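Local atomic coordinates of polyhedrin (Operophtera brumata cypovirus 19, PDB entry 5A99), a protein that builds the crystalline lattice of polyhedra, the microcrystalline occlusion bodies that in cypoviruses package and protect virus particles. Residues G172-I177 and P183-A188; R50-R55 and F236-R241; M41-L46 and E76-R81. One frame throughout, in Å; residues are numbered along the deposited sequence.

Interaction 1 of 3, residues G172-I177 and P183-A188; sequences GKFDGI and PVISFA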
ATOM      1  N   GLY A 172      19.506  12.725 -11.011  1.00 14.08           N
ATOM      2  CA  GLY A 172      18.977  13.963 -11.545  1.00 15.12           C
ATOM      3  C   GLY A 172      18.693  14.974 -10.455  1.00 14.48           C
ATOM      4  O   GLY A 172      18.667  14.627  -9.273  1.00 15.70           O
ATOM      5  N   LYS A 173      18.477  16.223 -10.867  1.00 16.92           N
ATOM      6  CA  LYS A 173      18.176  17.318  -9.954  1.00 13.90           C
ATOM      7  C   LYS A 173      16.702  17.713  -9.999  1.00 16.99           C
ATOM      8  O   LYS A 173      16.087  17.789 -11.076  1.00 16.86           O
ATOM      9  CB  LYS A 173      19.028  18.544 -10.305  1.00 17.04           C
ATOM     10  CG  LYS A 173      20.528  18.386 -10.049  1.00 20.91           C
ATOM     11  CD  LYS A 173      21.259  19.712 -10.293  1.00 20.33           C
ATOM     12  CE  LYS A 173      22.757  19.599 -10.109  1.00 37.83           C
ATOM     13  NZ  LYS A 173      23.454  20.876 -10.480  1.00 34.54           N
ATOM     14  N   PHE A 174      16.137  17.981  -8.828  1.00 13.91           N
ATOM     15  CA  PHE A 174      14.793  18.543  -8.762  1.00 18.97           C
ATOM     16  C   PHE A 174      14.878  20.072  -8.840  1.00 17.18           C
ATOM     17  O   PHE A 174      14.471  20.779  -7.907  1.00 13.95           O
ATOM     18  CB  PHE A 174      14.088  18.139  -7.473  1.00 12.42           C
ATOM     19  CG  PHE A 174      13.994  16.653  -7.256  1.00 13.55           C
ATOM     20  CD1 PHE A 174      13.160  15.867  -8.044  1.00 13.11           C
ATOM     21  CD2 PHE A 174      14.721  16.045  -6.240  1.00  9.71           C
ATOM     22  CE1 PHE A 174      13.065  14.517  -7.828  1.00 14.26           C
ATOM     23  CE2 PHE A 174      14.628  14.701  -6.020  1.00 12.58           C
ATOM     24  CZ  PHE A 174      13.797  13.928  -6.813  1.00  9.14           C
ATOM     25  N   ASP A 175      15.414  20.573  -9.946  1.00 16.82           N
ATOM     26  CA  ASP A 175      15.519  22.014 -10.155  1.00 14.85           C
ATOM     27  C   ASP A 175      14.565  22.504 -11.253  1.00 22.90           C
ATOM     28  O   ASP A 175      14.700  23.621 -11.754  1.00 17.77           O
ATOM     29  CB  ASP A 175      16.964  22.414 -10.479  1.00 17.96           C
ATOM     30  CG  ASP A 175      17.509  21.720 -11.717  1.00 14.83           C
ATOM     31  OD1 ASP A 175      16.721  21.101 -12.471  1.00 15.89           O
ATOM     32  OD2 ASP A 175      18.736  21.791 -11.934  1.00 16.95           O
ATOM     33  N   GLY A 176      13.607  21.657 -11.623  1.00 17.32           N
ATOM     34  CA  GLY A 176      12.573  22.023 -12.568  1.00 17.51           C
ATOM     35  C   GLY A 176      12.991  22.060 -14.035  1.00 16.62           C
ATOM     36  O   GLY A 176      12.139  22.249 -14.894  1.00 21.68           O
ATOM     37  N   ILE A 177      14.280  21.877 -14.330  1.00 15.12           N
ATOM     38  CA  ILE A 177      14.766  21.964 -15.711  1.00 17.53           C
ATOM     39  C   ILE A 177      14.489  20.697 -16.522  1.00 23.40           C
ATOM     40  O   ILE A 177      14.001  20.779 -17.647  1.00 24.94           O
ATOM     41  CB  ILE A 177      16.287  22.300 -15.785  1.00 23.11           C
ATOM     42  CG1 ILE A 177      16.541  23.714 -15.254  1.00 16.28           C
ATOM     43  CG2 ILE A 177      16.806  22.177 -17.224  1.00 26.18           C
ATOM     44  CD1 ILE A 177      18.004  24.100 -15.189  1.00 21.01           C
ATOM     45  N   PRO A 183       8.525  17.159  -6.490  1.00 14.54           N
ATOM     46  CA  PRO A 183       8.347  15.863  -7.147  1.00 17.42           C
ATOM     47  C   PRO A 183       7.328  14.929  -6.514  1.00 15.98           C
ATOM     48  O   PRO A 183       7.102  14.938  -5.298  1.00 11.80           O
ATOM     49  CB  PRO A 183       9.744  15.236  -7.041  1.00 14.03           C
ATOM     50  CG  PRO A 183      10.264  15.752  -5.749  1.00 18.50           C
ATOM     51  CD  PRO A 183       9.715  17.173  -5.625  1.00 13.47           C
ATOM     52  N   VAL A 184       6.695  14.154  -7.390  1.00 13.25           N
ATOM     53  CA  VAL A 184       5.992  12.927  -7.038  1.00 12.29           C
ATOM     54  C   VAL A 184       6.771  11.860  -7.807  1.00 10.99           C
ATOM     55  O   VAL A 184       7.172  12.091  -8.946  1.00 12.42           O
ATOM     56  CB  VAL A 184       4.532  12.947  -7.502  1.00  9.10           C
ATOM     57  CG1 VAL A 184       3.964  11.535  -7.546  1.00 15.28           C
ATOM     58  CG2 VAL A 184       3.669  13.860  -6.597  1.00 11.00           C
ATOM     59  N   ILE A 185       7.027  10.714  -7.203  1.00  8.78           N
ATOM     60  CA  ILE A 185       7.892   9.745  -7.859  1.00 10.43           C
ATOM     61  C   ILE A 185       7.285   8.352  -7.951  1.00  8.77           C
ATOM     62  O   ILE A 185       6.843   7.784  -6.948  1.00 10.29           O
ATOM     63  CB  ILE A 185       9.259   9.678  -7.173  1.00  7.85           C
ATOM     64  CG1 ILE A 185      10.034  10.983  -7.405  1.00  8.81           C
ATOM     65  CG2 ILE A 185      10.077   8.526  -7.707  1.00  7.91           C
ATOM     66  CD1 ILE A 185      11.243  11.115  -6.524  1.00 13.26           C
ATOM     67  N   SER A 186       7.262   7.828  -9.177  1.00  9.42           N
ATOM     68  CA  SER A 186       6.800   6.473  -9.476  1.00 10.09           C
ATOM     69  C   SER A 186       7.922   5.663 -10.156  1.00 10.27           C
ATOM     70  O   SER A 186       8.655   6.191 -10.992  1.00  8.68           O
ATOM     71  CB  SER A 186       5.567   6.516 -10.390  1.00 12.61           C
ATOM     72  OG  SER A 186       4.584   7.388  -9.858  1.00 13.25           O
ATOM     73  N   PHE A 187       8.068   4.392  -9.785  1.00 11.39           N
ATOM     74  CA  PHE A 187       8.978   3.509 -10.507  1.00 10.45           C
ATOM     75  C   PHE A 187       8.547   2.040 -10.455  1.00  8.93           C
ATOM     76  O   PHE A 187       7.667   1.647  -9.685  1.00 12.21           O
ATOM     77  CB  PHE A 187      10.430   3.697 -10.038  1.00  9.67           C
ATOM     78  CG  PHE A 187      10.652   3.387  -8.590  1.00 11.21           C
ATOM     79  CD1 PHE A 187      10.732   2.078  -8.151  1.00  9.73           C
ATOM     80  CD2 PHE A 187      10.806   4.407  -7.669  1.00  9.33           C
ATOM     81  CE1 PHE A 187      10.945   1.784  -6.815  1.00 10.69           C
ATOM     82  CE2 PHE A 187      11.029   4.124  -6.335  1.00  7.89           C
ATOM     83  CZ  PHE A 187      11.091   2.809  -5.905  1.00  8.93           C
ATOM     84  N   ALA A 188       9.141   1.254 -11.337  1.00 10.14           N
ATOM     85  CA  ALA A 188       8.854  -0.164 -11.416  1.00  7.92           C
ATOM     86  C   ALA A 188      10.045  -0.876 -12.000  1.00  9.20           C
ATOM     87  O   ALA A 188      10.820  -0.309 -12.775  1.00 10.86           O
ATOM     88  CB  ALA A 188       7.649  -0.420 -12.266  1.00  9.09           C
TER

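Interaction 2 of 3, residues R50-R55 and F236-R241; sequences RAQNPR and FQYLYR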
ATOM      1  N   ARG A  50      14.236   2.125   0.282  1.00 10.37           N
ATOM      2  CA  ARG A  50      14.489   0.874  -0.412  1.00 11.09           C
ATOM      3  C   ARG A  50      13.227   0.053  -0.562  1.00 11.22           C
ATOM      4  O   ARG A  50      12.543  -0.270   0.421  1.00 13.62           O
ATOM      5  CB  ARG A  50      15.529   0.012   0.292  1.00 10.08           C
ATOM      6  CG  ARG A  50      15.842  -1.266  -0.485  1.00 13.11           C
ATOM      7  CD  ARG A  50      16.868  -2.137   0.207  1.00 10.94           C
ATOM      8  NE  ARG A  50      16.313  -2.968   1.276  1.00 12.73           N
ATOM      9  CZ  ARG A  50      16.783  -3.008   2.522  1.00 15.71           C
ATOM     10  NH1 ARG A  50      17.796  -2.224   2.875  1.00 14.54           N
ATOM     11  NH2 ARG A  50      16.235  -3.835   3.420  1.00  9.98           N
ATOM     12  N   ALA A  51      12.955  -0.305  -1.805  1.00 10.19           N
ATOM     13  CA  ALA A  51      11.924  -1.281  -2.123  1.00 10.97           C
ATOM     14  C   ALA A  51      12.620  -2.572  -2.530  1.00  8.58           C
ATOM     15  O   ALA A  51      13.702  -2.548  -3.127  1.00 10.65           O
ATOM     16  CB  ALA A  51      11.069  -0.784  -3.242  1.00 11.08           C
ATOM     17  N   GLN A  52      11.996  -3.692  -2.219  1.00  5.94           N
ATOM     18  CA  GLN A  52      12.556  -4.983  -2.575  1.00  7.87           C
ATOM     19  C   GLN A  52      11.475  -6.040  -2.701  1.00 11.74           C
ATOM     20  O   GLN A  52      10.428  -5.974  -2.046  1.00 12.31           O
ATOM     21  CB  GLN A  52      13.587  -5.422  -1.532  1.00  8.28           C
ATOM     22  CG  GLN A  52      12.992  -5.831  -0.201  1.00 13.69           C
ATOM     23  CD  GLN A  52      14.045  -6.049   0.884  1.00  7.64           C
ATOM     24  OE1 GLN A  52      15.075  -5.373   0.917  1.00  9.03           O
ATOM     25  NE2 GLN A  52      13.774  -6.987   1.790  1.00 10.82           N
ATOM     26  N   ASN A  53      11.757  -7.035  -3.531  1.00 11.17           N
ATOM     27  CA  ASN A  53      10.821  -8.099  -3.796  1.00 12.77           C
ATOM     28  C   ASN A  53      11.530  -9.244  -4.517  1.00 10.46           C
ATOM     29  O   ASN A  53      12.487  -9.020  -5.272  1.00 11.78           O
ATOM     30  CB  ASN A  53       9.668  -7.561  -4.650  1.00  9.31           C
ATOM     31  CG  ASN A  53       8.490  -8.512  -4.710  1.00  8.51           C
ATOM     32  OD1 ASN A  53       8.402  -9.370  -5.599  1.00 11.77           O
ATOM     33  ND2 ASN A  53       7.574  -8.369  -3.760  1.00 11.19           N
ATOM     34  N   PRO A  54      11.074 -10.479  -4.289  1.00 12.65           N
ATOM     35  CA  PRO A  54      11.758 -11.560  -5.008  1.00 13.08           C
ATOM     36  C   PRO A  54      11.494 -11.530  -6.505  1.00  9.75           C
ATOM     37  O   PRO A  54      12.259 -12.136  -7.257  1.00 11.17           O
ATOM     38  CB  PRO A  54      11.195 -12.840  -4.371  1.00 10.42           C
ATOM     39  CG  PRO A  54      10.017 -12.427  -3.567  1.00 13.24           C
ATOM     40  CD  PRO A  54       9.918 -10.949  -3.509  1.00 13.70           C
ATOM     41  N   ARG A  55      10.473 -10.796  -6.941  1.00 10.37           N
ATOM     42  CA  ARG A  55      10.024 -10.885  -8.335  1.00  9.96           C
ATOM     43  C   ARG A  55       9.698  -9.559  -9.013  1.00 11.35           C
ATOM     44  O   ARG A  55      10.114  -9.322 -10.145  1.00 12.19           O
ATOM     45  CB  ARG A  55       8.793 -11.776  -8.414  1.00 10.54           C
ATOM     46  CG  ARG A  55       9.082 -13.239  -8.191  1.00 10.10           C
ATOM     47  CD  ARG A  55       7.826 -14.057  -8.375  1.00  9.48           C
ATOM     48  NE  ARG A  55       8.084 -15.478  -8.203  1.00 11.23           N
ATOM     49  CZ  ARG A  55       7.280 -16.440  -8.647  1.00 10.54           C
ATOM     50  NH1 ARG A  55       6.159 -16.133  -9.304  1.00 10.72           N
ATOM     51  NH2 ARG A  55       7.602 -17.708  -8.440  1.00 11.79           N
ATOM     52  N   PHE A 236      25.642  -3.562   3.721  1.00 11.05           N
ATOM     53  CA  PHE A 236      24.537  -4.420   3.289  1.00 11.04           C
ATOM     54  C   PHE A 236      24.732  -4.987   1.883  1.00  8.63           C
ATOM     55  O   PHE A 236      23.875  -5.710   1.374  1.00 11.98           O
ATOM     56  CB  PHE A 236      23.212  -3.636   3.356  1.00 12.11           C
ATOM     57  CG  PHE A 236      22.827  -3.200   4.752  1.00 10.72           C
ATOM     58  CD1 PHE A 236      22.831  -4.101   5.803  1.00 13.02           C
ATOM     59  CD2 PHE A 236      22.489  -1.884   5.014  1.00 11.67           C
ATOM     60  CE1 PHE A 236      22.488  -3.694   7.084  1.00 13.07           C
ATOM     61  CE2 PHE A 236      22.158  -1.476   6.288  1.00 11.81           C
ATOM     62  CZ  PHE A 236      22.161  -2.376   7.322  1.00 12.97           C
ATOM     63  N   GLN A 237      25.851  -4.653   1.247  1.00  9.72           N
ATOM     64  CA  GLN A 237      26.139  -5.151  -0.102  1.00 11.22           C
ATOM     65  C   GLN A 237      25.183  -4.561  -1.141  1.00 13.98           C
ATOM     66  O   GLN A 237      24.763  -5.233  -2.100  1.00  9.25           O
ATOM     67  CB  GLN A 237      26.087  -6.678  -0.126  1.00 11.20           C
ATOM     68  CG  GLN A 237      26.879  -7.275  -1.257  1.00 13.71           C
ATOM     69  CD  GLN A 237      26.828  -8.773  -1.291  1.00 13.65           C
ATOM     70  OE1 GLN A 237      25.837  -9.393  -0.897  1.00 15.69           O
ATOM     71  NE2 GLN A 237      27.900  -9.376  -1.789  1.00 18.59           N
ATOM     72  N   TYR A 238      24.831  -3.294  -0.937  1.00  8.89           N
ATOM     73  CA  TYR A 238      24.079  -2.534  -1.924  1.00 10.20           C
ATOM     74  C   TYR A 238      25.050  -1.659  -2.711  1.00 11.89           C
ATOM     75  O   TYR A 238      25.687  -0.759  -2.152  1.00 12.14           O
ATOM     76  CB  TYR A 238      23.042  -1.654  -1.233  1.00  8.07           C
ATOM     77  CG  TYR A 238      21.884  -2.430  -0.674  1.00  8.90           C
ATOM     78  CD1 TYR A 238      21.229  -3.369  -1.449  1.00  8.83           C
ATOM     79  CD2 TYR A 238      21.461  -2.239   0.637  1.00 10.98           C
ATOM     80  CE1 TYR A 238      20.174  -4.081  -0.957  1.00  9.19           C
ATOM     81  CE2 TYR A 238      20.401  -2.957   1.153  1.00 13.19           C
ATOM     82  CZ  TYR A 238      19.760  -3.874   0.348  1.00 11.30           C
ATOM     83  OH  TYR A 238      18.707  -4.592   0.843  1.00  9.26           O
ATOM     84  N   LEU A 239      25.181  -1.947  -3.998  1.00 12.05           N
ATOM     85  CA  LEU A 239      26.085  -1.201  -4.867  1.00 10.15           C
ATOM     86  C   LEU A 239      25.623   0.253  -4.956  1.00 11.81           C
ATOM     87  O   LEU A 239      24.429   0.533  -4.967  1.00 12.57           O
ATOM     88  CB  LEU A 239      26.160  -1.867  -6.249  1.00 16.00           C
ATOM     89  CG  LEU A 239      26.678  -3.309  -6.225  1.00 12.84           C
ATOM     90  CD1 LEU A 239      26.755  -3.907  -7.625  1.00 12.95           C
ATOM     91  CD2 LEU A 239      28.044  -3.378  -5.547  1.00 13.92           C
ATOM     92  N   TYR A 240      26.577   1.178  -4.980  1.00 12.78           N
ATOM     93  CA  TYR A 240      26.267   2.593  -4.840  1.00 15.23           C
ATOM     94  C   TYR A 240      27.347   3.472  -5.456  1.00 11.78           C
ATOM     95  O   TYR A 240      28.540   3.135  -5.443  1.00 13.78           O
ATOM     96  CB  TYR A 240      26.084   2.952  -3.351  1.00 12.25           C
ATOM     97  CG  TYR A 240      25.753   4.403  -3.098  1.00 10.61           C
ATOM     98  CD1 TYR A 240      24.476   4.887  -3.311  1.00  9.01           C
ATOM     99  CD2 TYR A 240      26.719   5.287  -2.634  1.00  9.97           C
ATOM    100  CE1 TYR A 240      24.166   6.211  -3.094  1.00 10.84           C
ATOM    101  CE2 TYR A 240      26.419   6.614  -2.403  1.00  8.72           C
ATOM    102  CZ  TYR A 240      25.137   7.071  -2.641  1.00  7.61           C
ATOM    103  OH  TYR A 240      24.812   8.380  -2.413  1.00 10.48           O
ATOM    104  N   ARG A 241      26.914   4.609  -5.982  1.00 10.85           N
ATOM    105  CA  ARG A 241      27.796   5.560  -6.637  1.00 13.75           C
ATOM    106  C   ARG A 241      27.766   6.882  -5.864  1.00  9.81           C
ATOM    107  O   ARG A 241      26.704   7.478  -5.695  1.00 10.73           O
ATOM    108  CB  ARG A 241      27.306   5.772  -8.067  1.00 22.64           C
ATOM    109  CG  ARG A 241      28.367   6.096  -9.080  1.00 19.96           C
ATOM    110  CD  ARG A 241      27.765   6.097 -10.495  1.00 34.07           C
ATOM    111  NE  ARG A 241      27.975   4.822 -11.179  1.00 16.77           N
ATOM    112  CZ  ARG A 241      29.183   4.352 -11.450  1.00 15.01           C
ATOM    113  NH1 ARG A 241      30.244   5.061 -11.094  1.00 20.96           N
ATOM    114  NH2 ARG A 241      29.337   3.198 -12.069  1.00 18.55           N
TER

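Interaction 3 of 3, residues M41-L46 and E76-R81; sequences MKDSSL and EKYYGR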
ATOM      1  N   MET A  41      19.141  15.810   0.460  1.00 11.60           N
ATOM      2  CA  MET A  41      18.358  16.892   1.022  1.00 12.95           C
ATOM      3  C   MET A  41      19.186  18.182   1.089  1.00 10.72           C
ATOM      4  O   MET A  41      20.388  18.202   0.784  1.00 12.84           O
ATOM      5  CB  MET A  41      17.821  16.483   2.405  1.00  6.73           C
ATOM      6  CG  MET A  41      17.129  15.101   2.452  1.00 15.60           C
ATOM      7  SD  MET A  41      15.868  14.733   1.197  1.00 14.51           S
ATOM      8  CE  MET A  41      14.589  15.873   1.709  1.00 12.46           C
ATOM      9  N   LYS A  42      18.532  19.261   1.479  1.00  9.00           N
ATOM     10  CA  LYS A  42      19.129  20.590   1.423  1.00 15.90           C
ATOM     11  C   LYS A  42      20.206  20.790   2.501  1.00 14.32           C
ATOM     12  O   LYS A  42      21.028  21.706   2.411  1.00 11.85           O
ATOM     13  CB  LYS A  42      18.022  21.645   1.508  1.00 11.66           C
ATOM     14  CG  LYS A  42      17.114  21.614   0.286  1.00 12.71           C
ATOM     15  CD  LYS A  42      16.003  22.659   0.298  1.00 18.58           C
ATOM     16  CE  LYS A  42      15.372  22.769  -1.095  1.00 12.04           C
ATOM     17  NZ  LYS A  42      14.292  23.768  -1.204  1.00 24.07           N
ATOM     18  N   ASP A  43      20.233  19.908   3.498  1.00 14.26           N
ATOM     19  CA  ASP A  43      21.286  19.962   4.517  1.00 15.12           C
ATOM     20  C   ASP A  43      22.401  18.954   4.233  1.00 14.92           C
ATOM     21  O   ASP A  43      23.281  18.709   5.074  1.00 15.60           O
ATOM     22  CB  ASP A  43      20.692  19.749   5.916  1.00 10.68           C
ATOM     23  CG  ASP A  43      19.998  18.400   6.076  1.00 10.47           C
ATOM     24  OD1 ASP A  43      19.901  17.623   5.094  1.00  9.85           O
ATOM     25  OD2 ASP A  43      19.517  18.128   7.198  1.00 13.19           O
ATOM     26  N   SER A  44      22.336  18.379   3.034  1.00 13.03           N
ATOM     27  CA  SER A  44      23.247  17.327   2.575  1.00 12.19           C
ATOM     28  C   SER A  44      23.031  15.969   3.219  1.00 13.52           C
ATOM     29  O   SER A  44      23.763  15.021   2.916  1.00 11.46           O
ATOM     30  CB  SER A  44      24.712  17.741   2.726  1.00 13.94           C
ATOM     31  OG  SER A  44      25.030  18.739   1.783  1.00 17.68           O
ATOM     32  N   SER A  45      22.029  15.862   4.087  1.00 12.92           N
ATOM     33  CA  SER A  45      21.648  14.564   4.628  1.00 11.64           C
ATOM     34  C   SER A  45      20.982  13.747   3.519  1.00 11.88           C
ATOM     35  O   SER A  45      20.531  14.302   2.511  1.00 12.57           O
ATOM     36  CB  SER A  45      20.731  14.715   5.856  1.00 13.59           C
ATOM     37  OG  SER A  45      19.395  15.054   5.509  1.00 15.00           O
ATOM     38  N   LEU A  46      20.952  12.427   3.689  1.00 14.43           N
ATOM     39  CA  LEU A  46      20.276  11.555   2.739  1.00 11.64           C
ATOM     40  C   LEU A  46      19.053  10.922   3.362  1.00 13.81           C
ATOM     41  O   LEU A  46      19.082  10.467   4.511  1.00 14.16           O
ATOM     42  CB  LEU A  46      21.191  10.414   2.273  1.00 14.02           C
ATOM     43  CG  LEU A  46      22.180  10.670   1.142  1.00 11.60           C
ATOM     44  CD1 LEU A  46      23.221  11.712   1.573  1.00  9.50           C
ATOM     45  CD2 LEU A  46      22.846   9.363   0.735  1.00 10.22           C
ATOM     46  N   GLU A  76      12.977  16.021  12.060  1.00 13.63           N
ATOM     47  CA  GLU A  76      13.261  17.450  11.996  1.00 17.72           C
ATOM     48  C   GLU A  76      11.941  18.237  12.108  1.00 15.29           C
ATOM     49  O   GLU A  76      10.849  17.664  11.972  1.00 13.40           O
ATOM     50  CB  GLU A  76      13.978  17.804  10.687  1.00 14.26           C
ATOM     51  CG  GLU A  76      15.283  17.015  10.406  1.00 16.19           C
ATOM     52  CD  GLU A  76      16.504  17.564  11.150  1.00 14.50           C
ATOM     53  OE1 GLU A  76      16.350  18.527  11.933  1.00 22.26           O
ATOM     54  OE2 GLU A  76      17.621  17.036  10.952  1.00 16.26           O
ATOM     55  N   LYS A  77      12.037  19.532  12.396  1.00 15.72           N
ATOM     56  CA  LYS A  77      10.883  20.431  12.288  1.00 18.13           C
ATOM     57  C   LYS A  77      11.295  21.779  11.711  1.00 17.22           C
ATOM     58  O   LYS A  77      12.088  22.505  12.313  1.00 22.25           O
ATOM     59  CB  LYS A  77      10.200  20.645  13.640  1.00 19.83           C
ATOM     60  CG  LYS A  77       8.934  21.495  13.540  1.00 26.31           C
ATOM     61  CD  LYS A  77       8.091  21.441  14.816  1.00 28.44           C
ATOM     62  CE  LYS A  77       6.786  22.231  14.673  1.00 38.51           C
ATOM     63  NZ  LYS A  77       6.996  23.705  14.521  1.00 50.49           N
ATOM     64  N   TYR A  78      10.739  22.112  10.547  1.00 17.51           N
ATOM     65  CA  TYR A  78      11.042  23.370   9.862  1.00 19.64           C
ATOM     66  C   TYR A  78       9.812  24.274   9.735  1.00 16.88           C
ATOM     67  O   TYR A  78       9.953  25.479   9.557  1.00 13.01           O
ATOM     68  CB  TYR A  78      11.608  23.088   8.461  1.00 15.64           C
ATOM     69  CG  TYR A  78      12.801  22.158   8.462  1.00 12.96           C
ATOM     70  CD1 TYR A  78      13.825  22.321   9.385  1.00 16.53           C
ATOM     71  CD2 TYR A  78      12.895  21.109   7.556  1.00 15.88           C
ATOM     72  CE1 TYR A  78      14.911  21.478   9.401  1.00 15.91           C
ATOM     73  CE2 TYR A  78      13.983  20.253   7.567  1.00 17.80           C
ATOM     74  CZ  TYR A  78      14.988  20.442   8.499  1.00 16.31           C
ATOM     75  OH  TYR A  78      16.074  19.593   8.537  1.00 11.93           O
ATOM     76  N   TYR A  79       8.611  23.695   9.805  1.00 12.64           N
ATOM     77  CA  TYR A  79       7.386  24.472   9.581  1.00 14.24           C
ATOM     78  C   TYR A  79       6.241  24.137  10.528  1.00 16.55           C
ATOM     79  O   TYR A  79       6.087  22.991  10.958  1.00 19.02           O
ATOM     80  CB  TYR A  79       6.877  24.265   8.147  1.00 18.45           C
ATOM     81  CG  TYR A  79       7.843  24.698   7.070  1.00  9.21           C
ATOM     82  CD1 TYR A  79       8.278  26.017   6.987  1.00 16.68           C
ATOM     83  CD2 TYR A  79       8.316  23.792   6.136  1.00 15.26           C
ATOM     84  CE1 TYR A  79       9.161  26.418   6.014  1.00 17.36           C
ATOM     85  CE2 TYR A  79       9.203  24.180   5.152  1.00 16.44           C
ATOM     86  CZ  TYR A  79       9.626  25.495   5.096  1.00 16.10           C
ATOM     87  OH  TYR A  79      10.508  25.880   4.109  1.00 14.27           O
ATOM     88  N   GLY A  80       5.418  25.143  10.810  1.00 13.87           N
ATOM     89  CA  GLY A  80       4.164  24.929  11.505  1.00 21.06           C
ATOM     90  C   GLY A  80       3.152  24.313  10.560  1.00 21.42           C
ATOM     91  O   GLY A  80       3.381  24.244   9.346  1.00 17.43           O
ATOM     92  N   ARG A  81       2.040  23.846  11.120  1.00 20.65           N
ATOM     93  CA  ARG A  81       1.021  23.140  10.344  1.00 19.69           C
ATOM     94  C   ARG A  81       0.473  24.003   9.226  1.00 21.31           C
ATOM     95  O   ARG A  81       0.231  23.527   8.111  1.00 18.49           O
ATOM     96  CB  ARG A  81      -0.132  22.716  11.255  1.00 22.22           C
ATOM     97  CG  ARG A  81       0.164  21.515  12.128  1.00 25.15           C
ATOM     98  CD  ARG A  81      -1.055  21.136  12.935  1.00 18.46           C
ATOM     99  NE  ARG A  81      -1.596  22.282  13.665  1.00 24.76           N
ATOM    100  CZ  ARG A  81      -1.276  22.576  14.923  1.00 31.49           C
ATOM    101  NH1 ARG A  81      -0.414  21.810  15.590  1.00 26.41           N
ATOM    102  NH2 ARG A  81      -1.820  23.629  15.519  1.00 33.93           N
TER
HETATM  103  O   HOH W   1      18.614  20.301   9.012  1.00 13.95           O
HETATM  104  O   HOH W   2      16.449  17.710   6.792  1.00 14.30           O

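Interaction 1 of 3, residues G172-I177 and P183-A188
F174 lays one face of its ring under the pyrrolidine ring of P183, which sits over the rim of the aromatic and not squarely above its middle. The CG of P183 is 3.9 Å from the ring centroid of F174, 21° off the ring normal, a CH-pi contact. The neighbouring methylene comes nearer still to the ring atoms, with P183 CB 3.5 Å from F174 CE1. At the far end of the phenyl group a second aliphatic partner arrives obliquely: the terminal methyl CD1 of I185 ends 3.8 Å from CZ of F174. Both P183 and I185 run roughly at right angles to the phenylalanine side chain. I185 reaches it because CD1 continues the extended line of its CG1 branch (chi2 167°), while CG2 stays back beside its own carbonyl.

No hydrogen bond spans the two segments; the contact is purely apolar and buried. The backbone presents F174 as the centre of an inverse gamma turn, closed by a weak bond from D175 N to K173 O at 3.1 Å. The chain then bends again through an Asx turn, in which D175 OD1 accepts from I177 N at 3.2 Å, the oxygen being approached from above the carboxylate plane.

F174 follows directly on strand 164-173 of the six-stranded antiparallel sheet, and also packs on L39 and F111 of that sheet. I185 lies on strand 184-190, the central strand of the three-stranded sheet, and P183 comes just ahead of V184, so the phenylalanine bridges the two sheets, with P183 resting on V128 of strand 125-129 and I185 on L37 of strand 33-40.

Interaction 2 of 3, residues R50-R55 and F236-R241
Y238 and R50 meet through close van der Waals contact without a hydrogen bond. The phenol oxygen lies over one face of the guanidinium, with Y238 OH 2.9 Å from R50 NE, but the angle is too poor for a bond because the N-H bonds lie in the guanidinium plane and the oxygen stands over its face. The two flat groups are inclined by 34°, and R50 NH1 comes obliquely to the phenol ring, 3.2 Å from Y238 CE2. Packing is tight here: R50 CD is also 3.1 Å from Y238 OH. The arginine chain leaves its strand extended and then turns about the CG-CD bond (chi3 81°), which swings the guanidinium across the end of the phenol.

Polar bonds hold that group in place. R50 NE donates to Q52 OE1 at 2.7 Å, somewhat bent at 140°, and R50 NH2 adds a weak bond to the same oxygen. R50 NH1 is bonded to Y232 OH on helix 225-236, while NH2 and the amide nitrogen of Q52 reach the backbone oxygens of N132 and N133 of the third subunit, respectively.

Helix 225-236 ends in a Schellman motif, with Q237 at positive phi, and the chain beyond it delivers Y238 to strand 46-53. Y238 also packs on A140 of the third subunit, so this is a buried helix-end-to-sheet junction built into the subunit interface of the polyhedrin trimer.

Interaction 3 of 3, residues M41-L46 and E76-R81
D43 and Y78 face each other through water. Carboxylate oxygen D43 OD2 and phenol oxygen Y78 OH stand 4.0 Å apart, too far for a direct bond, and two waters bridge them. Water 1 donates to D43 OD2 at 3.0 Å and is hydrogen-bonded to Y78 OH at 2.7 Å. Water 2 repeats the link, 3.1 Å from D43 OD2 and 2.6 Å from Y78 OH, and lies at the edge of the tyrosine ring in its plane. One carboxylate oxygen and one hydroxyl thus share a small closed ring of hydrogen bonds. The carboxylate plane is turned 90° to the phenol ring, and the two side chains cross about perpendicularly.

Charge probably disfavours the approach of a third residue, E76. D43 OD2 and E76 OE2 are 4.3 Å apart, a like-charged pair that would probably be costly if both are ionised, although E76 also has a long, weak ion pair with R85 of the third subunit.

Backbone bonds fix the aspartate. Its CG lies between the backbone N and the carbonyl carbon (chi1 60°), folding D43 OD1 back to accept from S45 N at 2.9 Å in an Asx turn, with the nitrogen well above the carboxylate plane. D43 itself lies in a type I turn from M41 to S44, closed by S44 N to M41 O at 3.0 Å, and M41 N bonds to S45 O.

On the other side, G80 is the N-cap of helix 81-92, just past Y78. With S44 at positive phi, the 41-46 loop is a type I turn with a G1 bulge, the classic 3:5 beta hairpin, here joining strands 33-40 and 46-53 and tethered by water to the approach to helix 81-92.

From the N terminus, the chain first forms the hairpin that opens interaction 3, then runs along strand 46-53 into the first segment of interaction 2 before residues 76-81 return to close interaction 3, so these two contacts cross. Interaction 1 comes later, a short local closure between the end of strand 164-173 and the chain leading into strand 184-190, and falls wholly within the long loop that interaction 2 shuts when residues 236-241 come back to strand 46-53. Interactions 2 and 3 touch, Y240 OH lying 3.8 Å from L46 CD2, and both reach the third subunit. The six-stranded sheet is thereby tied to the smaller sheet (interaction 1), the chain after helix 225-236 (interaction 2) and the loop before helix 81-92 (interaction 3).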